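PDB 4WU3: Myo-inositol phosphohydrolase from Mitsuokella multacida, which probably removes phosphate groups from phytate (inositol hexakisphosphate), starting at the 3-position, and here holds inositol-(1,3,4,5)-tetrakisphosphate. Local coordinates for residues A[69-74]-A[274-279]; A[252-257]-A[268-273]; A[344-349]-A[393-398]; A[467-472]-A[482-487]. The protein carries 2 engineered substitutions. All coordinates share one frame; numbering follows the deposited sequence.

Contact 1. Residues A[69-74]-A[274-279]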
loop_
_atom_site.group_PDB
_atom_site.type_symbol
_atom_site.label_atom_id
_atom_site.label_comp_id
_atom_site.label_asym_id
_atom_site.label_seq_id
_atom_site.Cartn_x
_atom_site.Cartn_y
_atom_site.Cartn_z
ATOM N N ASP A 69 -1.739 -6.315 32.273
ATOM C CA ASP A 69 -3.185 -6.165 32.394
ATOM C C ASP A 69 -3.922 -7.470 32.076
ATOM O O ASP A 69 -3.436 -8.322 31.323
ATOM C CB ASP A 69 -3.694 -5.033 31.493
ATOM C CG ASP A 69 -3.354 -3.664 32.039
ATOM O OD1 ASP A 69 -2.710 -3.602 33.112
ATOM O OD2 ASP A 69 -3.723 -2.651 31.403
ATOM N N LYS A 70 -5.099 -7.612 32.671
ATOM C CA LYS A 70 -5.958 -8.763 32.422
ATOM C C LYS A 70 -6.554 -8.698 31.016
ATOM O O LYS A 70 -6.623 -7.628 30.395
ATOM C CB LYS A 70 -7.071 -8.842 33.477
ATOM C CG LYS A 70 -8.077 -7.700 33.431
ATOM C CD LYS A 70 -9.036 -7.727 34.616
ATOM C CE LYS A 70 -9.654 -6.355 34.877
ATOM N NZ LYS A 70 -10.362 -5.791 33.691
ATOM N N TYR A 71 -6.979 -9.846 30.508
ATOM C CA TYR A 71 -7.627 -9.890 29.206
ATOM C C TYR A 71 -9.017 -9.275 29.308
ATOM O O TYR A 71 -9.716 -9.481 30.289
ATOM C CB TYR A 71 -7.752 -11.335 28.723
ATOM C CG TYR A 71 -6.448 -12.047 28.391
ATOM C CD1 TYR A 71 -5.309 -11.348 28.018
ATOM C CD2 TYR A 71 -6.380 -13.428 28.410
ATOM C CE1 TYR A 71 -4.131 -12.011 27.696
ATOM C CE2 TYR A 71 -5.219 -14.097 28.078
ATOM C CZ TYR A 71 -4.099 -13.389 27.712
ATOM O OH TYR A 71 -2.947 -14.076 27.386
ATOM N N VAL A 72 -9.418 -8.521 28.290
ATOM C CA VAL A 72 -10.791 -8.040 28.180
ATOM C C VAL A 72 -11.341 -8.486 26.837
ATOM O O VAL A 72 -10.679 -8.326 25.822
ATOM C CB VAL A 72 -10.877 -6.500 28.254
ATOM C CG1 VAL A 72 -12.320 -6.043 28.084
ATOM C CG2 VAL A 72 -10.304 -5.989 29.573
ATOM N N GLY A 73 -12.547 -9.045 26.836
ATOM C CA GLY A 73 -13.179 -9.544 25.610
ATOM C C GLY A 73 -12.865 -11.015 25.394
ATOM O O GLY A 73 -12.397 -11.696 26.318
ATOM N N VAL A 74 -13.111 -11.504 24.175
ATOM C CA VAL A 74 -12.892 -12.916 23.832
ATOM C C VAL A 74 -12.154 -13.038 22.515
ATOM O O VAL A 74 -12.139 -12.095 21.732
ATOM C CB VAL A 74 -14.226 -13.671 23.643
ATOM C CG1 VAL A 74 -14.963 -13.822 24.966
ATOM C CG2 VAL A 74 -15.101 -12.969 22.605
ATOM N N GLN A 274 -2.144 -9.226 22.706
ATOM C CA GLN A 274 -1.983 -7.778 22.592
ATOM C C GLN A 274 -3.280 -7.093 22.165
ATOM O O GLN A 274 -3.465 -5.908 22.428
ATOM C CB GLN A 274 -0.832 -7.415 21.660
ATOM C CG GLN A 274 0.543 -7.801 22.209
ATOM C CD GLN A 274 0.930 -7.066 23.493
ATOM O OE1 GLN A 274 0.609 -5.884 23.676
ATOM N NE2 GLN A 274 1.650 -7.758 24.375
ATOM N N LYS A 275 -4.191 -7.836 21.536
ATOM C CA LYS A 275 -5.539 -7.312 21.288
ATOM C C LYS A 275 -6.349 -7.348 22.576
ATOM O O LYS A 275 -7.034 -6.388 22.912
ATOM C CB LYS A 275 -6.274 -8.106 20.206
ATOM C CG LYS A 275 -7.787 -7.902 20.227
ATOM C CD LYS A 275 -8.160 -6.523 19.717
ATOM C CE LYS A 275 -9.534 -6.066 20.200
ATOM N NZ LYS A 275 -9.514 -5.536 21.604
ATOM N N LEU A 276 -6.256 -8.450 23.310
ATOM C CA LEU A 276 -7.064 -8.614 24.516
ATOM C C LEU A 276 -6.786 -7.562 25.604
ATOM O O LEU A 276 -7.701 -7.179 26.328
ATOM C CB LEU A 276 -6.897 -10.024 25.076
ATOM C CG LEU A 276 -7.529 -11.093 24.182
ATOM C CD1 LEU A 276 -7.028 -12.483 24.528
ATOM C CD2 LEU A 276 -9.045 -11.041 24.283
ATOM N N ILE A 277 -5.541 -7.099 25.721
ATOM C CA ILE A 277 -5.210 -6.058 26.698
ATOM C C ILE A 277 -5.217 -4.664 26.063
ATOM O O ILE A 277 -5.050 -3.649 26.745
ATOM C CB ILE A 277 -3.834 -6.293 27.342
ATOM C CG1 ILE A 277 -2.727 -6.117 26.304
ATOM C CG2 ILE A 277 -3.781 -7.676 27.970
ATOM C CD1 ILE A 277 -1.332 -6.105 26.875
ATOM N N GLY A 278 -5.415 -4.622 24.754
ATOM C CA GLY A 278 -5.378 -3.373 24.029
ATOM C C GLY A 278 -6.619 -3.112 23.202
ATOM O O GLY A 278 -7.742 -3.273 23.671
ATOM N N ILE A 279 -6.409 -2.709 21.958
ATOM C CA ILE A 279 -7.485 -2.194 21.126
ATOM C C ILE A 279 -7.390 -2.732 19.689
ATOM O O ILE A 279 -8.383 -2.742 18.961
ATOM C CB ILE A 279 -7.455 -0.642 21.158
ATOM C CG1 ILE A 279 -8.550 -0.036 20.291
ATOM C CG2 ILE A 279 -6.093 -0.116 20.737
ATOM C CD1 ILE A 279 -9.936 -0.254 20.856
HETATM O O HOH W 1 -5.601 -3.440 29.330
HETATM O O HOH W 2 -10.970 -7.838 22.948
#

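Contact 2. Residues A[252-257]-A[268-273]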
loop_
_atom_site.group_PDB
_atom_site.type_symbol
_atom_site.label_atom_id
_atom_site.label_comp_id
_atom_site.label_asym_id
_atom_site.label_seq_id
_atom_site.Cartn_x
_atom_site.Cartn_y
_atom_site.Cartn_z
ATOM N N PHE A 252 4.434 -2.088 18.083
ATOM C CA PHE A 252 5.600 -2.118 18.955
ATOM C C PHE A 252 5.397 -2.853 20.272
ATOM O O PHE A 252 6.364 -3.355 20.851
ATOM C CB PHE A 252 6.168 -0.727 19.189
ATOM C CG PHE A 252 7.070 -0.290 18.100
ATOM C CD1 PHE A 252 6.554 0.072 16.879
ATOM C CD2 PHE A 252 8.442 -0.280 18.279
ATOM C CE1 PHE A 252 7.391 0.450 15.847
ATOM C CE2 PHE A 252 9.286 0.085 17.255
ATOM C CZ PHE A 252 8.758 0.448 16.042
ATOM N N MET A 253 4.155 -2.931 20.730
ATOM C CA MET A 253 3.810 -3.764 21.883
ATOM C C MET A 253 3.978 -5.236 21.525
ATOM O O MET A 253 4.452 -6.037 22.342
ATOM C CB MET A 253 2.374 -3.496 22.333
ATOM C CG MET A 253 2.238 -2.257 23.201
ATOM S SD MET A 253 3.089 -2.429 24.783
ATOM C CE MET A 253 1.854 -3.330 25.716
ATOM N N VAL A 254 3.586 -5.574 20.294
ATOM C CA VAL A 254 3.792 -6.912 19.734
ATOM C C VAL A 254 5.278 -7.223 19.548
ATOM O O VAL A 254 5.724 -8.313 19.897
ATOM C CB VAL A 254 3.053 -7.076 18.392
ATOM C CG1 VAL A 254 3.554 -8.294 17.630
ATOM C CG2 VAL A 254 1.559 -7.193 18.641
ATOM N N MET A 255 6.050 -6.281 19.013
ATOM C CA MET A 255 7.507 -6.458 18.926
ATOM C C MET A 255 8.150 -6.701 20.301
ATOM O O MET A 255 8.991 -7.583 20.464
ATOM C CB MET A 255 8.165 -5.240 18.272
ATOM C CG MET A 255 7.870 -5.096 16.789
ATOM S SD MET A 255 8.358 -3.477 16.155
ATOM C CE MET A 255 10.143 -3.547 16.357
ATOM N N HIS A 256 7.755 -5.906 21.285
ATOM C CA HIS A 256 8.268 -6.045 22.646
ATOM C C HIS A 256 7.985 -7.449 23.189
ATOM O O HIS A 256 8.886 -8.130 23.681
ATOM C CB HIS A 256 7.624 -4.977 23.543
ATOM C CG HIS A 256 8.288 -4.806 24.877
ATOM N ND1 HIS A 256 9.263 -3.858 25.111
ATOM C CD2 HIS A 256 8.105 -5.452 26.050
ATOM C CE1 HIS A 256 9.659 -3.937 26.369
ATOM N NE2 HIS A 256 8.965 -4.891 26.962
ATOM N N ASP A 257 6.726 -7.871 23.085
ATOM C CA ASP A 257 6.292 -9.183 23.562
ATOM C C ASP A 257 7.151 -10.259 22.888
ATOM O O ASP A 257 7.635 -11.184 23.535
ATOM C CB ASP A 257 4.812 -9.371 23.231
ATOM C CG ASP A 257 4.156 -10.495 24.018
ATOM O OD1 ASP A 257 4.861 -11.404 24.504
ATOM O OD2 ASP A 257 2.913 -10.486 24.132
ATOM N N ASP A 268 0.738 -16.408 17.002
ATOM C CA ASP A 268 -0.701 -16.168 17.085
ATOM C C ASP A 268 -1.152 -15.733 18.479
ATOM O O ASP A 268 -2.050 -14.909 18.615
ATOM C CB ASP A 268 -1.464 -17.427 16.669
ATOM C CG ASP A 268 -1.407 -17.672 15.174
ATOM O OD1 ASP A 268 -1.067 -16.727 14.423
ATOM O OD2 ASP A 268 -1.705 -18.807 14.744
ATOM N N ASP A 269 -0.545 -16.311 19.509
ATOM C CA ASP A 269 -0.933 -16.016 20.870
ATOM C C ASP A 269 -0.541 -14.583 21.204
ATOM O O ASP A 269 -1.298 -13.837 21.834
ATOM C CB ASP A 269 -0.296 -17.019 21.840
ATOM C CG ASP A 269 -1.099 -18.325 21.954
ATOM O OD1 ASP A 269 -2.213 -18.417 21.366
ATOM O OD2 ASP A 269 -0.617 -19.263 22.631
ATOM N N ILE A 270 0.636 -14.179 20.753
ATOM C CA ILE A 270 1.084 -12.827 21.003
ATOM C C ILE A 270 0.120 -11.813 20.365
ATOM O O ILE A 270 -0.348 -10.893 21.028
ATOM C CB ILE A 270 2.533 -12.642 20.515
ATOM C CG1 ILE A 270 3.480 -13.471 21.394
ATOM C CG2 ILE A 270 2.921 -11.178 20.567
ATOM C CD1 ILE A 270 4.949 -13.326 21.042
ATOM N N ILE A 271 -0.190 -12.003 19.088
ATOM C CA ILE A 271 -1.117 -11.121 18.372
ATOM C C ILE A 271 -2.453 -11.019 19.113
ATOM O O ILE A 271 -2.966 -9.921 19.339
ATOM C CB ILE A 271 -1.370 -11.626 16.931
ATOM C CG1 ILE A 271 -0.106 -11.476 16.086
ATOM C CG2 ILE A 271 -2.530 -10.869 16.282
ATOM C CD1 ILE A 271 0.305 -10.038 15.877
ATOM N N GLN A 272 -3.010 -12.168 19.490
ATOM C CA GLN A 272 -4.274 -12.198 20.215
ATOM C C GLN A 272 -4.164 -11.519 21.571
ATOM O O GLN A 272 -5.027 -10.714 21.920
ATOM C CB GLN A 272 -4.764 -13.626 20.412
ATOM C CG GLN A 272 -5.462 -14.204 19.202
ATOM C CD GLN A 272 -6.539 -13.281 18.688
ATOM O OE1 GLN A 272 -7.504 -12.990 19.386
ATOM N NE2 GLN A 272 -6.368 -12.798 17.460
ATOM N N ARG A 273 -3.128 -11.825 22.352
ATOM C CA ARG A 273 -3.103 -11.253 23.697
ATOM C C ARG A 273 -2.893 -9.735 23.682
ATOM O O ARG A 273 -3.453 -9.026 24.517
ATOM C CB ARG A 273 -2.144 -11.984 24.633
ATOM C CG ARG A 273 -0.665 -11.833 24.361
ATOM C CD ARG A 273 0.049 -12.999 25.019
ATOM N NE ARG A 273 1.474 -12.771 25.176
ATOM C CZ ARG A 273 2.258 -13.493 25.971
ATOM N NH1 ARG A 273 1.754 -14.501 26.675
ATOM N NH2 ARG A 273 3.547 -13.207 26.060
#

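Contact 3. Residues A[344-349]-A[393-398]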
loop_
_atom_site.group_PDB
_atom_site.type_symbol
_atom_site.label_atom_id
_atom_site.label_comp_id
_atom_site.label_asym_id
_atom_site.label_seq_id
_atom_site.Cartn_x
_atom_site.Cartn_y
_atom_site.Cartn_z
ATOM N N LEU A 344 31.101 12.285 -16.399
ATOM C CA LEU A 344 31.992 13.323 -16.881
ATOM C C LEU A 344 31.572 14.674 -16.310
ATOM O O LEU A 344 30.620 15.275 -16.787
ATOM C CB LEU A 344 31.938 13.370 -18.407
ATOM C CG LEU A 344 32.658 14.528 -19.095
ATOM C CD1 LEU A 344 34.136 14.539 -18.733
ATOM C CD2 LEU A 344 32.464 14.388 -20.599
ATOM N N ASP A 345 32.283 15.149 -15.291
ATOM C CA ASP A 345 31.951 16.416 -14.634
ATOM C C ASP A 345 32.297 17.580 -15.538
ATOM O O ASP A 345 31.516 18.511 -15.699
ATOM C CB ASP A 345 32.718 16.571 -13.317
ATOM C CG ASP A 345 32.189 15.666 -12.215
ATOM O OD1 ASP A 345 31.018 15.254 -12.299
ATOM O OD2 ASP A 345 32.942 15.371 -11.264
ATOM N N THR A 346 33.494 17.537 -16.112
ATOM C CA THR A 346 33.929 18.582 -17.017
ATOM C C THR A 346 35.052 18.072 -17.912
ATOM O O THR A 346 35.998 17.410 -17.472
ATOM C CB THR A 346 34.342 19.870 -16.267
ATOM O OG1 THR A 346 34.781 20.860 -17.209
ATOM C CG2 THR A 346 35.448 19.597 -15.271
ATOM N N LYS A 347 34.905 18.376 -19.190
ATOM C CA LYS A 347 35.832 17.944 -20.204
ATOM C C LYS A 347 37.085 18.786 -20.147
ATOM O O LYS A 347 37.032 19.963 -19.825
ATOM C CB LYS A 347 35.196 18.118 -21.568
ATOM C CG LYS A 347 35.462 16.962 -22.486
ATOM C CD LYS A 347 34.927 17.254 -23.875
ATOM C CE LYS A 347 35.926 16.836 -24.937
ATOM N NZ LYS A 347 35.358 17.023 -26.292
ATOM N N ASP A 348 38.211 18.176 -20.472
ATOM C CA ASP A 348 39.488 18.873 -20.482
ATOM C C ASP A 348 39.491 19.933 -21.569
ATOM O O ASP A 348 39.467 19.612 -22.761
ATOM C CB ASP A 348 40.603 17.873 -20.729
ATOM C CG ASP A 348 41.979 18.468 -20.547
ATOM O OD1 ASP A 348 42.082 19.679 -20.238
ATOM O OD2 ASP A 348 42.964 17.717 -20.726
ATOM N N ARG A 349 39.518 21.193 -21.143
ATOM C CA ARG A 349 39.407 22.334 -22.036
ATOM C C ARG A 349 40.264 23.486 -21.526
ATOM O O ARG A 349 40.410 23.672 -20.316
ATOM C CB ARG A 349 37.946 22.775 -22.123
ATOM C CG ARG A 349 37.015 21.700 -22.662
ATOM C CD ARG A 349 35.555 22.093 -22.491
ATOM N NE ARG A 349 35.114 21.970 -21.104
ATOM C CZ ARG A 349 33.925 22.362 -20.655
ATOM N NH1 ARG A 349 33.051 22.919 -21.480
ATOM N NH2 ARG A 349 33.613 22.204 -19.375
ATOM N N SER A 393 34.301 27.987 -8.085
ATOM C CA SER A 393 33.906 27.521 -9.397
ATOM C C SER A 393 33.371 26.108 -9.337
ATOM O O SER A 393 33.407 25.450 -8.297
ATOM C CB SER A 393 35.103 27.541 -10.352
ATOM O OG SER A 393 36.046 26.528 -10.014
ATOM N N ALA A 394 32.899 25.646 -10.485
ATOM C CA ALA A 394 32.604 24.243 -10.693
ATOM C C ALA A 394 33.888 23.431 -10.648
ATOM O O ALA A 394 34.981 23.984 -10.549
ATOM C CB ALA A 394 31.914 24.048 -12.035
ATOM N N GLU A 395 33.753 22.113 -10.710
ATOM C CA GLU A 395 34.915 21.251 -10.803
ATOM C C GLU A 395 35.737 21.633 -12.030
ATOM O O GLU A 395 35.211 22.206 -12.983
ATOM C CB GLU A 395 34.486 19.791 -10.894
ATOM C CG GLU A 395 35.649 18.821 -10.877
ATOM C CD GLU A 395 36.360 18.804 -9.546
ATOM O OE1 GLU A 395 35.915 18.105 -8.618
ATOM O OE2 GLU A 395 37.378 19.496 -9.417
ATOM N N PHE A 396 37.028 21.315 -12.000
ATOM C CA PHE A 396 37.943 21.663 -13.093
ATOM C C PHE A 396 38.702 20.449 -13.632
ATOM O O PHE A 396 39.208 19.615 -12.872
ATOM C CB PHE A 396 38.957 22.734 -12.646
ATOM C CG PHE A 396 39.605 22.451 -11.315
ATOM C CD1 PHE A 396 40.645 21.545 -11.212
ATOM C CD2 PHE A 396 39.165 23.090 -10.166
ATOM C CE1 PHE A 396 41.235 21.276 -9.989
ATOM C CE2 PHE A 396 39.751 22.837 -8.934
ATOM C CZ PHE A 396 40.794 21.930 -8.849
ATOM N N SER A 397 38.762 20.361 -14.956
ATOM C CA SER A 397 39.670 19.464 -15.632
ATOM C C SER A 397 41.078 20.062 -15.540
ATOM O O SER A 397 41.246 21.184 -15.057
ATOM C CB SER A 397 39.276 19.375 -17.093
ATOM O OG SER A 397 39.301 20.662 -17.667
ATOM N N ASN A 398 42.074 19.337 -16.045
ATOM C CA ASN A 398 43.452 19.843 -16.086
ATOM C C ASN A 398 43.560 21.156 -16.838
ATOM O O ASN A 398 44.186 22.108 -16.378
ATOM C CB ASN A 398 44.393 18.840 -16.748
ATOM C CG ASN A 398 45.822 19.357 -16.823
ATOM O OD1 ASN A 398 46.307 19.998 -15.890
ATOM N ND2 ASN A 398 46.490 19.112 -17.943
HETATM O O HOH W 3 33.908 23.419 -15.316
HETATM O O HOH W 4 45.295 18.800 -20.435
#

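Contact 4. Residues A[467-472]-A[482-487]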
loop_
_atom_site.group_PDB
_atom_site.type_symbol
_atom_site.label_atom_id
_atom_site.label_comp_id
_atom_site.label_asym_id
_atom_site.label_seq_id
_atom_site.Cartn_x
_atom_site.Cartn_y
_atom_site.Cartn_z
ATOM N N SER A 467 38.603 0.015 -20.071
ATOM C CA SER A 467 37.736 0.684 -21.017
ATOM C C SER A 467 36.354 0.802 -20.383
ATOM O O SER A 467 35.676 -0.203 -20.190
ATOM C CB SER A 467 37.670 -0.112 -22.317
ATOM O OG SER A 467 36.753 0.482 -23.215
ATOM N N LEU A 468 35.949 2.028 -20.053
ATOM C CA LEU A 468 34.743 2.271 -19.246
ATOM C C LEU A 468 33.831 3.334 -19.846
ATOM O O LEU A 468 34.275 4.184 -20.616
ATOM C CB LEU A 468 35.135 2.760 -17.845
ATOM C CG LEU A 468 36.101 1.908 -17.026
ATOM C CD1 LEU A 468 36.511 2.655 -15.771
ATOM C CD2 LEU A 468 35.479 0.569 -16.677
ATOM N N ILE A 469 32.555 3.299 -19.468
ATOM C CA ILE A 469 31.635 4.373 -19.820
ATOM C C ILE A 469 31.938 5.591 -18.946
ATOM O O ILE A 469 31.937 5.499 -17.720
ATOM C CB ILE A 469 30.170 3.965 -19.607
ATOM C CG1 ILE A 469 29.815 2.726 -20.447
ATOM C CG2 ILE A 469 29.245 5.130 -19.925
ATOM C CD1 ILE A 469 29.654 2.971 -21.938
ATOM N N VAL A 470 32.233 6.717 -19.587
ATOM C CA VAL A 470 32.375 7.997 -18.903
ATOM C C VAL A 470 31.505 8.989 -19.654
ATOM O O VAL A 470 31.852 9.424 -20.748
ATOM C CB VAL A 470 33.826 8.504 -18.886
ATOM C CG1 VAL A 470 33.906 9.868 -18.218
ATOM C CG2 VAL A 470 34.740 7.515 -18.177
ATOM N N ALA A 471 30.370 9.345 -19.065
ATOM C CA ALA A 471 29.338 10.054 -19.795
ATOM C C ALA A 471 28.894 11.317 -19.078
ATOM O O ALA A 471 28.852 11.374 -17.850
ATOM C CB ALA A 471 28.148 9.135 -19.997
ATOM N N GLU A 472 28.566 12.337 -19.860
ATOM C CA GLU A 472 27.903 13.492 -19.317
ATOM C C GLU A 472 26.460 13.095 -19.013
ATOM O O GLU A 472 25.847 12.312 -19.754
ATOM C CB GLU A 472 27.935 14.643 -20.314
ATOM C CG GLU A 472 27.337 15.934 -19.781
ATOM C CD GLU A 472 27.340 17.042 -20.819
ATOM O OE1 GLU A 472 27.853 16.804 -21.936
ATOM O OE2 GLU A 472 26.824 18.143 -20.521
ATOM N N PRO A 482 26.392 7.434 -24.359
ATOM C CA PRO A 482 27.420 6.695 -23.637
ATOM C C PRO A 482 28.197 5.714 -24.500
ATOM O O PRO A 482 27.602 4.827 -25.124
ATOM C CB PRO A 482 26.620 5.903 -22.599
ATOM C CG PRO A 482 25.276 5.745 -23.193
ATOM C CD PRO A 482 25.039 7.028 -23.936
ATOM N N LYS A 483 29.518 5.865 -24.498
ATOM C CA LYS A 483 30.421 4.947 -25.186
ATOM C C LYS A 483 31.611 4.644 -24.310
ATOM O O LYS A 483 32.066 5.482 -23.535
ATOM C CB LYS A 483 30.943 5.564 -26.479
ATOM C CG LYS A 483 29.887 6.323 -27.273
ATOM C CD LYS A 483 29.309 5.525 -28.432
ATOM C CE LYS A 483 28.233 6.316 -29.169
ATOM N NZ LYS A 483 27.867 5.630 -30.438
ATOM N N PRO A 484 32.141 3.438 -24.434
ATOM C CA PRO A 484 33.308 3.194 -23.626
ATOM C C PRO A 484 34.448 4.069 -24.123
ATOM O O PRO A 484 34.474 4.452 -25.292
ATOM C CB PRO A 484 33.602 1.705 -23.852
ATOM C CG PRO A 484 32.425 1.156 -24.595
ATOM C CD PRO A 484 31.799 2.309 -25.304
ATOM N N VAL A 485 35.354 4.427 -23.223
ATOM C CA VAL A 485 36.568 5.112 -23.608
ATOM C C VAL A 485 37.694 4.504 -22.798
ATOM O O VAL A 485 37.489 4.054 -21.671
ATOM C CB VAL A 485 36.482 6.637 -23.386
ATOM C CG1 VAL A 485 35.350 7.226 -24.221
ATOM C CG2 VAL A 485 36.308 6.965 -21.907
ATOM N N LYS A 486 38.878 4.459 -23.391
ATOM C CA LYS A 486 40.023 3.836 -22.754
ATOM C C LYS A 486 40.617 4.801 -21.735
ATOM O O LYS A 486 40.938 5.939 -22.066
ATOM C CB LYS A 486 41.066 3.477 -23.816
ATOM C CG LYS A 486 42.250 2.687 -23.294
ATOM C CD LYS A 486 41.844 1.275 -22.913
ATOM C CE LYS A 486 43.048 0.457 -22.489
ATOM N NZ LYS A 486 44.106 0.477 -23.542
ATOM N N ILE A 487 40.770 4.347 -20.500
ATOM C CA ILE A 487 41.306 5.196 -19.447
ATOM C C ILE A 487 42.819 5.051 -19.409
ATOM O O ILE A 487 43.330 4.042 -18.928
ATOM C CB ILE A 487 40.712 4.837 -18.068
ATOM C CG1 ILE A 487 39.183 4.882 -18.110
ATOM C CG2 ILE A 487 41.234 5.790 -17.005
ATOM C CD1 ILE A 487 38.626 6.135 -18.755
HETATM O O HOH W 5 30.602 8.206 -23.016
#

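Contact 1. Residues A[69-74]-A[274-279]
Val72 N donates to Leu276 O across 2.9 Å, the one direct hydrogen bond between loop 69-74 and segment 274-279. The N-H comes from above the carbonyl plane, 40° out of it. Leu276 has the largest share of the contact: a flexible leucine can lay one methyl over a ring and its CB against the rim. Its CD1 sits over the centre of the Tyr71 ring, 4.0 Å from the centroid, in a CH-pi contact, while Leu276 CB lies 3.6 Å from Tyr71 CD1. Ile277 CG2 comes at the edge of the same ring, in its plane, and also lies 3.4 Å from Asp69 O. With CG of Tyr71 opposite the carbonyl carbon (chi1 -67°), the ring stands beside the helix, and its OH bonds to Pro81 O. Two waters complete the polar side. One gives hydrogens to Asp69 OD2 and, at 2.7 Å, to Ile277 O; Asp69 OD2 also accepts from Met66 N. The other donates to Val72 O and accepts from Lys275 NZ. At the backbone angles of Gly73 a CB would be jammed against the preceding carbonyl O. The arrangement is an irregular loop laid along the end region of helix 267-276, meeting Leu276 O directly and Ile277 O through water.

Contact 2. Residues A[252-257]-A[268-273]
Arg273 spans the gap between its own helix and Asp257 on helix 247-261. Its CB packs on Tyr71 OH of the loop 69-74. CG takes the position between the backbone N and the carbonyl carbon (chi1 70°), from which the chain runs extended; CG and CD pass 3.8 and 3.9 Å from Asp257 OD2. NE then donates to Asp257 OD2 at 2.9 Å and NH2 to Asp257 OD1 at 2.7 Å, both nearly straight. This is a side-on, two-nitrogen salt bridge in which each oxygen uses its syn lone pair, and the carboxylate and guanidinium planes are only 18° apart. NH1, at the far end, is taken by the carbonyls of Lys84 and Thr82. A methionine here would remove these donors, probably leaving Asp257's buried carboxylate without its counter-charge, with Asn261 and Gln274 as its remaining named partners, and the Lys84 and Thr82 carbonyls without their donor. Ile270 lays CG2 against the carboxylate, 3.6 Å from Asp257 OD2. Further along, Val254 CG1 meets Ile271 CD1 at 4.1 Å and Ile270 CG2 at 4.2 Å; the short, branched valine lets both isoleucines reach this one methyl. The axes of segments 252-257 and 268-273 come within 9.8 Å, their N-to-C directions 137° apart, nearer antiparallel than parallel. Val304 of helix 291-313 touches both Val254 and Ile271, while Met253 and His256 pack from helix 247-261 onto strands 91-94 and 237-241.

Contact 3. Residues A[344-349]-A[393-398]
Thr346 stands in a classic beta bulge, where it and Asp345 both face Ala433, and it packs against the approach to helix 398-411, whose N-cap is Ser397. The tight part centres on Thr346 CG2. This methyl lies 3.4 Å from Ser397 N and 3.5 Å from Glu395 O, pressed on the backbone that leads into the helix. Ser397 adds its CB, 3.4 Å from Asp348 CA, while its OG bends back (chi1 58°) to cap a backbone N of the helix and to bond Glu400 OE1. Threonine suits its place because its other branch is polar: OG1 takes Arg349 NH2 at 2.8 Å and also bonds Glu400 OE1. A valine in its place would probably keep the methyl packing but leave Arg349 and Glu400 without their shared hydroxyl. Nearby, Asp345 and Glu395 share Arg422 in salt bridges, which would ease their closeness; Asp345 OD1 also bonds Gln541 of the ligand pocket, so Asp345 is second shell to the bound inositol phosphate. The looser side lies at Asp348. Its OD1 is held by Gly399 N, but OD2 is linked to Asn398 through a water that donates to Asp348 OD2 at 2.6 Å and accepts from Asn398 ND2 at 2.8 Å.

Contact 4. Residues A[467-472]-A[482-487]
Leu468 and Val485 form the hydrogen-bonded pair of an antiparallel ladder in which strand 484-486 makes the outer edge of a mixed sheet, next to strand 467-471. Backbone bonds come first: Leu468 N donates to Val485 O at 3.0 Å and Val485 N to Leu468 O at 2.8 Å. Weaker CA-H...O contacts reinforce them, Ser467 CA to Val485 O at 3.4 Å and Pro484 CA to Leu468 O at 3.3 Å. A proline, with no N-H to give, is tolerable on such an edge. The segment axes make a wide angle of 119°. Apolar contacts gather on the side of Leu468 and Val485. Val470 CG2 meets Val485 CG2 at 4.1 Å, the side chains crossing at about a right angle; it stands anti to the carbonyl carbon (chi1 177° for CG1), facing Val485 and Ile487. Ile487 adds CG1 against Leu468 CD1, and Phe429 of strand 426-429 touches both Val470 and Ile487. Valine and isoleucine, branched at CB, favour extended backbone; Leu468 adds a longer reach. Ile469 CG2 lies beside Pro482 CB at 3.8 Å, and here Thr77 and Gly78 of the second subunit pack on Ile469 and Pro482. On the other face lie Ser467 and Lys486, polar and exposed. Where the strands part, a water bridges them, donating to Val470 O at 2.9 Å and accepting from Lys483 N at 3.0 Å.

The four contacts fall into two pairs far apart in space, with centres 55 to 66 Å apart. Contacts 1 and 2 share helix 267-276 and touch each other, Gln274 NE2 lying 3.0 Å from Asp257 OD2. Every residue that touches in contact 2 is buried, and its charge goes into one internal salt bridge, whereas contact 1 is partly exposed and relies on water at its rim. Contacts 3 and 4 meet in one sheet, where Leu344 N lies 2.8 Å from Ala471 O. Contact 3 joins a strand end to a helix start by close packing, nearer a bound inositol phosphate (about 7 Å from the Asp345 side chain) than contact 4 (about 12 Å from Ala471), a surface ladder held by backbone bonds.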